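Local structure of CalS10 (Micromonospora echinospora, 6UK5) at residues L58-C63 with A117-F122; G148-L153 with L246-R251. The protein probably transfers a methyl group from S-adenosylmethionine to an amino pentose in the biosynthesis of calicheamicin. One frame throughout, in Å; residues are numbered along the deposited sequence.

Interaction 1: L58-C63 with A117-F122; sequences LLDVGC and AVTCLF. With SAM (S-adenosylmethionine), chain D.
Asp60 and Thr119 pair side chain to side chain across two parallel strands. Their side chains cross at about a right angle. Thr119 OG1 donates to Asp60 OD1 at 2.8 Å, and it meets the carboxylate from above its plane. With CG anti to the backbone N (chi1 -169°), the Asp60 carboxylate swings over toward the neighbouring strand. Thr119 sets OG1 between its backbone N and carbonyl carbon, which leaves CG2 to face Leu58 CD1 at 4.0 Å. A leucine in place of Asp60 would probably leave the Thr119 hydroxyl without this acceptor and more able to turn.

The tight part runs from Leu58 to Val61 against Ala117 to Cys120, and it is fully buried. Three backbone bonds join it: Leu59 N to Ala117 O, Thr119 N to Leu59 O, and Val61 N to Thr119 O. On the face of Leu59 and Val118, Val61 CG2 rests on Val118 CG1 at 3.5 Å. Ile48 and Val44 of helix 37-51 cover the Leu58, Ala117 and Thr119 side.

These are neighbouring central strands of the Rossmann-like methyltransferase sheet. Gly62 belongs to a glycine-rich turn that follows the first of them, consistent with the GxGxxA pattern of this fold. Its positive phi (65°) is one that glycine takes up readily.

Past Val61 and Cys120 the segments no longer pair. Gly62 and Cys63 turn off on one side, Leu121 and Phe122 run on along the other, and the methionine part of S-adenosylmethionine lies between them. The cofactor N makes a weak hydrogen bond to Gly62 O at 3.2 Å. The carboxylate O of S-adenosylmethionine sits at the edge of the Phe122 ring, near its plane, 3.5 Å from Phe122 CD2. Phe122 is partly exposed, and its ring leads away from the strand pair.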
loop_
_atom_site.group_PDB
_atom_site.type_symbol
_atom_site.label_atom_id
_atom_site.label_comp_id
_atom_site.label_asym_id
_atom_site.label_seq_id
_atom_site.Cartn_x
_atom_site.Cartn_y
_atom_site.Cartn_z
ATOM N N LEU A 58 -23.073 -30.867 1.958
ATOM C CA LEU A 58 -21.741 -30.501 1.498
ATOM C C LEU A 58 -20.873 -30.059 2.668
ATOM O O LEU A 58 -21.355 -29.422 3.610
ATOM C CB LEU A 58 -21.797 -29.377 0.455
ATOM C CG LEU A 58 -20.439 -28.929 -0.095
ATOM C CD1 LEU A 58 -20.581 -28.553 -1.557
ATOM C CD2 LEU A 58 -19.847 -27.761 0.683
ATOM N N LEU A 59 -19.587 -30.401 2.591
ATOM C CA LEU A 59 -18.583 -30.003 3.571
ATOM C C LEU A 59 -17.418 -29.345 2.849
ATOM O O LEU A 59 -16.818 -29.951 1.956
ATOM C CB LEU A 59 -18.097 -31.208 4.385
ATOM C CG LEU A 59 -16.840 -30.993 5.230
ATOM C CD1 LEU A 59 -17.130 -30.125 6.438
ATOM C CD2 LEU A 59 -16.271 -32.334 5.668
ATOM N N ASP A 60 -17.096 -28.113 3.235
ATOM C CA ASP A 60 -15.926 -27.412 2.723
ATOM C C ASP A 60 -14.794 -27.586 3.729
ATOM O O ASP A 60 -14.937 -27.215 4.900
ATOM C CB ASP A 60 -16.218 -25.930 2.491
ATOM C CG ASP A 60 -15.116 -25.238 1.730
ATOM O OD1 ASP A 60 -14.242 -25.944 1.180
ATOM O OD2 ASP A 60 -15.127 -23.989 1.688
ATOM N N VAL A 61 -13.680 -28.149 3.273
ATOM C CA VAL A 61 -12.556 -28.496 4.133
ATOM C C VAL A 61 -11.469 -27.448 3.952
ATOM O O VAL A 61 -11.085 -27.129 2.820
ATOM C CB VAL A 61 -12.033 -29.906 3.816
ATOM C CG1 VAL A 61 -10.766 -30.180 4.588
ATOM C CG2 VAL A 61 -13.091 -30.947 4.149
ATOM N N GLY A 62 -10.970 -26.918 5.066
ATOM C CA GLY A 62 -10.095 -25.766 5.022
ATOM C C GLY A 62 -10.848 -24.563 4.495
ATOM O O GLY A 62 -10.344 -23.819 3.648
ATOM N N CYS A 63 -12.063 -24.360 5.012
ATOM C CA CYS A 63 -12.947 -23.323 4.492
ATOM C C CYS A 63 -12.426 -21.919 4.764
ATOM O O CYS A 63 -12.837 -20.978 4.078
ATOM C CB CYS A 63 -14.346 -23.474 5.089
ATOM S SG CYS A 63 -14.424 -23.294 6.889
ATOM N N ALA A 117 -20.944 -34.277 -0.898
ATOM C CA ALA A 117 -19.819 -33.641 -1.565
ATOM C C ALA A 117 -18.898 -33.032 -0.518
ATOM O O ALA A 117 -19.364 -32.508 0.496
ATOM C CB ALA A 117 -20.295 -32.564 -2.546
ATOM N N VAL A 118 -17.595 -33.111 -0.772
ATOM C CA VAL A 118 -16.580 -32.503 0.081
ATOM C C VAL A 118 -15.640 -31.708 -0.812
ATOM O O VAL A 118 -15.090 -32.252 -1.775
ATOM C CB VAL A 118 -15.796 -33.559 0.883
ATOM C CG1 VAL A 118 -14.683 -32.895 1.681
ATOM C CG2 VAL A 118 -16.729 -34.358 1.785
ATOM N N THR A 119 -15.458 -30.428 -0.502
ATOM C CA THR A 119 -14.623 -29.553 -1.309
ATOM C C THR A 119 -13.400 -29.106 -0.521
ATOM O O THR A 119 -13.424 -29.020 0.711
ATOM C CB THR A 119 -15.394 -28.318 -1.793
ATOM O OG1 THR A 119 -15.653 -27.444 -0.688
ATOM C CG2 THR A 119 -16.714 -28.718 -2.436
ATOM N N CYS A 120 -12.322 -28.828 -1.258
ATOM C CA CYS A 120 -11.039 -28.400 -0.695
ATOM C C CYS A 120 -10.419 -27.478 -1.747
ATOM O O CYS A 120 -9.745 -27.942 -2.669
ATOM C CB CYS A 120 -10.138 -29.583 -0.375
ATOM S SG CYS A 120 -8.681 -29.187 0.634
ATOM N N LEU A 121 -10.657 -26.177 -1.601
ATOM C CA LEU A 121 -10.444 -25.230 -2.682
ATOM C C LEU A 121 -9.388 -24.193 -2.316
ATOM O O LEU A 121 -9.025 -24.017 -1.150
ATOM C CB LEU A 121 -11.760 -24.518 -3.044
ATOM C CG LEU A 121 -12.991 -25.423 -3.148
ATOM C CD1 LEU A 121 -14.272 -24.598 -3.166
ATOM C CD2 LEU A 121 -12.913 -26.333 -4.367
ATOM N N PHE A 122 -8.908 -23.503 -3.353
ATOM C CA PHE A 122 -7.885 -22.464 -3.227
ATOM C C PHE A 122 -6.600 -23.023 -2.616
ATOM O O PHE A 122 -5.994 -22.421 -1.728
ATOM C CB PHE A 122 -8.412 -21.272 -2.416
ATOM C CG PHE A 122 -7.711 -19.958 -2.704
ATOM C CD1 PHE A 122 -6.944 -19.781 -3.845
ATOM C CD2 PHE A 122 -7.838 -18.895 -1.825
ATOM C CE1 PHE A 122 -6.318 -18.580 -4.100
ATOM C CE2 PHE A 122 -7.209 -17.688 -2.076
ATOM C CZ PHE A 122 -6.446 -17.532 -3.216
HETATM N N SAM D . -11.510 -22.283 1.124
HETATM C CA SAM D . -10.678 -21.234 1.621
HETATM C C SAM D . -10.832 -19.919 0.797
HETATM O O SAM D . -10.817 -20.001 -0.456
HETATM O OXT SAM D . -10.951 -18.870 1.460
HETATM C CB SAM D . -9.211 -21.686 1.619
HETATM C CG SAM D . -8.450 -20.802 2.592
HETATM S SD SAM D . -6.712 -20.978 2.135
HETATM C CE SAM D . -6.031 -19.490 2.851
HETATM C "C5'" SAM D . -5.992 -22.253 3.240
HETATM C "C4'" SAM D . -6.733 -22.602 4.537
HETATM O "O4'" SAM D . -6.391 -23.948 4.913
HETATM C "C3'" SAM D . -6.382 -21.710 5.731
HETATM O "O3'" SAM D . -7.490 -20.890 6.093
HETATM C "C2'" SAM D . -6.041 -22.693 6.868
HETATM O "O2'" SAM D . -6.736 -22.377 8.069
HETATM C "C1'" SAM D . -6.485 -24.047 6.314
HETATM N N9 SAM D . -5.670 -25.175 6.744
HETATM C C8 SAM D . -4.323 -25.357 6.552
HETATM N N7 SAM D . -3.873 -26.510 6.979
HETATM C C5 SAM D . -4.999 -27.139 7.482
HETATM C C6 SAM D . -5.204 -28.405 8.062
HETATM N N6 SAM D . -4.224 -29.285 8.289
HETATM N N1 SAM D . -6.463 -28.739 8.419
HETATM C C2 SAM D . -7.444 -27.854 8.214
HETATM N N3 SAM D . -7.371 -26.629 7.689
HETATM C C4 SAM D . -6.116 -26.331 7.341
#

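Interaction 2: G148-L153 with L246-R251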
loop_
_atom_site.group_PDB
_atom_site.type_symbol
_atom_site.label_atom_id
_atom_site.label_comp_id
_atom_site.label_asym_id
_atom_site.label_seq_id
_atom_site.Cartn_x
_atom_site.Cartn_y
_atom_site.Cartn_z
ATOM N N GLY A 148 -20.826 -42.773 -4.257
ATOM C CA GLY A 148 -21.086 -41.822 -5.314
ATOM C C GLY A 148 -20.801 -40.384 -4.943
ATOM O O GLY A 148 -20.945 -39.501 -5.799
ATOM N N GLY A 149 -20.418 -40.119 -3.696
ATOM C CA GLY A 149 -20.115 -38.763 -3.287
ATOM C C GLY A 149 -19.023 -38.141 -4.133
ATOM O O GLY A 149 -18.203 -38.822 -4.748
ATOM N N VAL A 150 -19.025 -36.812 -4.166
ATOM C CA VAL A 150 -18.137 -36.036 -5.022
ATOM C C VAL A 150 -17.081 -35.358 -4.161
ATOM O O VAL A 150 -17.411 -34.642 -3.209
ATOM C CB VAL A 150 -18.917 -34.991 -5.839
ATOM C CG1 VAL A 150 -17.986 -34.262 -6.799
ATOM C CG2 VAL A 150 -20.065 -35.648 -6.592
ATOM N N LEU A 151 -15.817 -35.579 -4.500
ATOM C CA LEU A 151 -14.702 -34.834 -3.934
ATOM C C LEU A 151 -14.145 -33.922 -5.016
ATOM O O LEU A 151 -13.884 -34.373 -6.136
ATOM C CB LEU A 151 -13.626 -35.781 -3.401
ATOM C CG LEU A 151 -12.695 -35.225 -2.324
ATOM C CD1 LEU A 151 -12.257 -36.344 -1.399
ATOM C CD2 LEU A 151 -11.481 -34.568 -2.953
ATOM N N VAL A 152 -13.982 -32.643 -4.694
ATOM C CA VAL A 152 -13.458 -31.661 -5.636
ATOM C C VAL A 152 -12.315 -30.923 -4.958
ATOM O O VAL A 152 -12.447 -30.480 -3.810
ATOM C CB VAL A 152 -14.544 -30.683 -6.128
ATOM C CG1 VAL A 152 -15.832 -31.437 -6.425
ATOM C CG2 VAL A 152 -14.780 -29.568 -5.129
ATOM N N LEU A 153 -11.196 -30.796 -5.665
ATOM C CA LEU A 153 -9.946 -30.342 -5.074
ATOM C C LEU A 153 -9.223 -29.444 -6.059
ATOM O O LEU A 153 -8.917 -29.867 -7.178
ATOM C CB LEU A 153 -9.076 -31.542 -4.692
ATOM C CG LEU A 153 -7.809 -31.289 -3.881
ATOM C CD1 LEU A 153 -7.639 -32.402 -2.864
ATOM C CD2 LEU A 153 -6.597 -31.207 -4.787
ATOM N N LEU A 246 -8.878 -28.307 -11.687
ATOM C CA LEU A 246 -9.711 -28.829 -10.612
ATOM C C LEU A 246 -9.793 -30.343 -10.732
ATOM O O LEU A 246 -10.142 -30.859 -11.796
ATOM C CB LEU A 246 -11.112 -28.210 -10.681
ATOM C CG LEU A 246 -11.931 -28.076 -9.399
ATOM C CD1 LEU A 246 -11.416 -26.939 -8.533
ATOM C CD2 LEU A 246 -13.391 -27.860 -9.765
ATOM N N PHE A 247 -9.479 -31.048 -9.649
ATOM C CA PHE A 247 -9.721 -32.483 -9.571
ATOM C C PHE A 247 -11.149 -32.723 -9.099
ATOM O O PHE A 247 -11.611 -32.084 -8.150
ATOM C CB PHE A 247 -8.731 -33.163 -8.624
ATOM C CG PHE A 247 -7.364 -33.363 -9.214
ATOM C CD1 PHE A 247 -7.148 -34.333 -10.183
ATOM C CD2 PHE A 247 -6.298 -32.580 -8.810
ATOM C CE1 PHE A 247 -5.892 -34.522 -10.731
ATOM C CE2 PHE A 247 -5.039 -32.762 -9.355
ATOM C CZ PHE A 247 -4.836 -33.733 -10.317
ATOM N N VAL A 248 -11.843 -33.637 -9.770
ATOM C CA VAL A 248 -13.189 -34.057 -9.399
ATOM C C VAL A 248 -13.191 -35.578 -9.363
ATOM O O VAL A 248 -13.042 -36.227 -10.406
ATOM C CB VAL A 248 -14.257 -33.532 -10.368
ATOM C CG1 VAL A 248 -15.634 -34.025 -9.953
ATOM C CG2 VAL A 248 -14.233 -32.010 -10.410
ATOM N N ALA A 249 -13.352 -36.146 -8.173
ATOM C CA ALA A 249 -13.327 -37.584 -7.970
ATOM C C ALA A 249 -14.636 -38.028 -7.332
ATOM O O ALA A 249 -15.360 -37.229 -6.730
ATOM C CB ALA A 249 -12.143 -37.999 -7.090
ATOM N N THR A 250 -14.939 -39.317 -7.473
ATOM C CA THR A 250 -16.159 -39.894 -6.926
ATOM C C THR A 250 -15.838 -41.142 -6.119
ATOM O O THR A 250 -14.940 -41.915 -6.467
ATOM C CB THR A 250 -17.180 -40.215 -8.033
ATOM O OG1 THR A 250 -16.578 -41.051 -9.031
ATOM C CG2 THR A 250 -17.701 -38.926 -8.673
ATOM N N ARG A 251 -16.594 -41.322 -5.039
ATOM C CA ARG A 251 -16.368 -42.361 -4.035
ATOM C C ARG A 251 -17.112 -43.634 -4.406
ATOM O O ARG A 251 -18.323 -43.742 -4.205
ATOM C CB ARG A 251 -16.812 -41.848 -2.668
ATOM C CG ARG A 251 -16.748 -42.856 -1.523
ATOM C CD ARG A 251 -15.369 -43.420 -1.252
ATOM N NE ARG A 251 -15.463 -44.833 -0.893
ATOM C CZ ARG A 251 -15.701 -45.292 0.334
ATOM N NH1 ARG A 251 -15.865 -44.455 1.351
ATOM N NH2 ARG A 251 -15.775 -46.599 0.545
#
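Val248 lies against two valines of the partner strand, one for each of its methyls. The pair is antiparallel and belongs to the class I methyltransferase sheet, in which strand 246-251 runs against the parallel strands and sits between strands 149-153 and 232-237.

Val248 holds CG1 anti to its backbone N (chi1 179°). This methyl meets Val150 CG1 at 3.9 Å, and the two side chains cross obliquely. Val248 CG2 reaches Val152 CG1 at 4.3 Å, a looser touch. Thr250 lies on the same face, with Thr250 CB 3.7 Å from Gly149 O. Helix 37-51 covers the Val150 and Val152 part of this face, through Ala51 on Val150 and Val44 on Val152, while Val248 and Thr250 are partly exposed.

The face of Leu151, Leu153, Phe247 and Ala249 packs on helix 220-229, with Met141 of helix 131-143 beside Leu151. Phe247 CG is anti to the carbonyl carbon (chi1 -77°), which carries the ring away from the strand pair toward Tyr223 and Tyr236. Phe247 CB stays close, 3.6 Å from Leu153 O, which lies at the edge of the ring, near its plane. Phe247 CD2 is 4.3 Å from Leu153 CD2.

Leu151 with Ala249 and Leu153 with Phe247 are the hydrogen-bonded pairs, two bonds each. At the Gly148 end the ladder gives way to a corner. The Arg251 side chain runs away from the pair beyond its CB, whereas Arg251 CB itself stays 3.9 Å from Gly149 O. There the backbone makes two more bonds: Arg251 N donates to Gly149 O at 3.0 Å, and Gly148 N to Arg251 O at 2.7 Å.

Overall arrangement
From the N terminus, strand 14-16 and helices 20-32 and 37-51 come before strand 57-61. Interaction 1 closes when strand 115-120 returns beside it, after an excursion of helices and strands at one end of the sheet. Helix 131-143 follows, and interaction 2 opens at strand 149-153. The chain then makes a long detour through the separate sheet that includes strands 165-174 to 206-216. It passes helix 220-229 and closes at strand 246-251. The two loops are in series and neither crosses the other. They join directly, since strands 115-120 and 149-153 are neighbours: Val118 N probably bonds to Val150 O, and Cys120 N to Val152 O.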